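Local coordinates for probable aminotransferase (Pseudomonas aeruginosa, PDB 5YKR), which is probably a class-III aminotransferase that carries its pyridoxal phosphate cofactor on a lysine, at residues G383-Y388 against H428-T433. Sequence-based numbering, arbitrary orientation.
Sequences GARVEY and HNMALT
M430 lies over one face of the R385 guanidinium, with SD 3.8 Å above the plane and over its centre. H428 ND1 sits at the guanidinium edge, while R385 NH2 lies over a face of the H428 ring, toward its rim. R385 has an extended chain, and M430 is bent at chi2 (94°). S85 OG, outside the pair, hydrogen-bonds R385 NH1. On the Y388 ring, one face carries N429: CB makes a CH-pi contact 4.0 Å from the centroid, and the backbone O lies nearer the rim. The N429 amide is turned only 22° from the ring plane.

E387 OE2 accepts a hydrogen bond from N429 N at 3.1 Å, the donor lying above the carboxylate plane. A water that donates to E387 OE2 and Y388 O accepts from N429 ND2, joining the carboxylate to both segments. V386 and A431 form a hydrogen-bonded antiparallel pair, and on their face both rest on L362 of helix 349-372. Hydrogen bonds from T433 N to A384 O and from Y388 N to N429 O flank the bridged pairs. This is an antiparallel pairing of middle strand 385-389 with outermost strand 430-432 in a small three-stranded sheet of this class-III aminotransferase.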
# COMPACT_ATOMS: atom_id res chain seq x y z
N GLY A 383 -9.03 21.34 -15.01
CA GLY A 383 -7.84 21.98 -14.48
C GLY A 383 -6.59 21.67 -15.28
O GLY A 383 -6.50 22.04 -16.45
N ALA A 384 -5.64 20.98 -14.66
CA ALA A 384 -4.37 20.62 -15.25
C ALA A 384 -4.40 19.39 -16.14
O ALA A 384 -3.36 19.04 -16.74
CB ALA A 384 -3.34 20.42 -14.16
N ARG A 385 -5.55 18.68 -16.21
CA ARG A 385 -5.61 17.38 -16.84
C ARG A 385 -6.54 17.44 -18.07
O ARG A 385 -7.66 17.93 -17.95
CB ARG A 385 -6.15 16.36 -15.80
CG ARG A 385 -6.11 14.91 -16.18
CD ARG A 385 -6.79 14.07 -15.11
NE ARG A 385 -6.56 12.66 -15.42
CZ ARG A 385 -5.48 11.94 -15.02
NH1 ARG A 385 -4.55 12.47 -14.23
NH2 ARG A 385 -5.31 10.73 -15.48
N VAL A 386 -6.04 16.97 -19.23
CA VAL A 386 -6.76 17.09 -20.51
C VAL A 386 -6.87 15.70 -21.15
O VAL A 386 -5.86 15.00 -21.25
CB VAL A 386 -5.97 18.01 -21.47
CG1 VAL A 386 -6.63 18.14 -22.84
CG2 VAL A 386 -5.79 19.40 -20.84
N GLU A 387 -8.07 15.32 -21.61
CA GLU A 387 -8.21 14.00 -22.25
C GLU A 387 -9.23 14.06 -23.36
O GLU A 387 -10.29 14.64 -23.20
CB GLU A 387 -8.63 12.96 -21.19
CG GLU A 387 -8.78 11.53 -21.71
CD GLU A 387 -8.55 10.46 -20.65
OE1 GLU A 387 -8.53 10.82 -19.44
OE2 GLU A 387 -8.46 9.25 -21.04
N TYR A 388 -8.91 13.34 -24.44
CA TYR A 388 -9.85 13.17 -25.53
C TYR A 388 -10.44 11.73 -25.57
O TYR A 388 -9.90 10.78 -24.94
CB TYR A 388 -9.26 13.58 -26.87
CG TYR A 388 -7.91 13.02 -27.18
CD1 TYR A 388 -7.78 11.79 -27.88
CD2 TYR A 388 -6.75 13.69 -26.82
CE1 TYR A 388 -6.53 11.27 -28.15
CE2 TYR A 388 -5.50 13.17 -27.13
CZ TYR A 388 -5.41 11.99 -27.83
OH TYR A 388 -4.21 11.42 -28.13
N HIS A 428 -4.37 6.06 -20.59
CA HIS A 428 -5.40 7.09 -20.83
C HIS A 428 -5.06 7.77 -22.16
O HIS A 428 -3.97 7.62 -22.65
CB HIS A 428 -5.41 8.14 -19.66
CG HIS A 428 -5.65 7.56 -18.29
ND1 HIS A 428 -4.67 7.27 -17.35
CD2 HIS A 428 -6.81 7.14 -17.76
CE1 HIS A 428 -5.26 6.72 -16.29
NE2 HIS A 428 -6.55 6.66 -16.50
N ASN A 429 -5.94 8.64 -22.65
CA ASN A 429 -5.61 9.56 -23.74
C ASN A 429 -5.48 10.96 -23.16
O ASN A 429 -6.08 11.94 -23.65
CB ASN A 429 -6.69 9.51 -24.82
CG ASN A 429 -6.77 8.14 -25.46
OD1 ASN A 429 -5.80 7.72 -26.11
ND2 ASN A 429 -7.92 7.42 -25.25
N MET A 430 -4.70 11.05 -22.06
CA MET A 430 -4.64 12.28 -21.27
C MET A 430 -3.22 12.86 -21.33
O MET A 430 -2.26 12.19 -21.61
CB MET A 430 -5.06 12.06 -19.78
CG MET A 430 -4.01 11.42 -18.86
SD MET A 430 -3.04 12.67 -18.00
CE MET A 430 -1.99 11.63 -16.98
N ALA A 431 -3.15 14.16 -21.02
CA ALA A 431 -1.89 14.87 -20.76
C ALA A 431 -2.12 15.70 -19.51
O ALA A 431 -3.20 16.29 -19.30
CB ALA A 431 -1.55 15.80 -21.92
N LEU A 432 -1.09 15.71 -18.67
CA LEU A 432 -1.12 16.41 -17.41
C LEU A 432 0.02 17.44 -17.41
O LEU A 432 1.17 17.09 -17.72
CB LEU A 432 -0.91 15.34 -16.30
CG LEU A 432 -1.05 15.80 -14.85
CD1 LEU A 432 -2.40 16.45 -14.49
CD2 LEU A 432 -0.79 14.60 -13.99
N THR A 433 -0.29 18.66 -17.01
CA THR A 433 0.72 19.71 -16.88
C THR A 433 1.17 19.84 -15.42
O THR A 433 0.43 19.49 -14.51
CB THR A 433 0.19 21.06 -17.37
OG1 THR A 433 -0.92 21.44 -16.58
CG2 THR A 433 -0.23 20.98 -18.81
O HOH W 1 -4.89 14.56 -24.05
O HOH W 2 -9.93 8.55 -23.31
O HOH W 3 -4.09 8.23 -27.74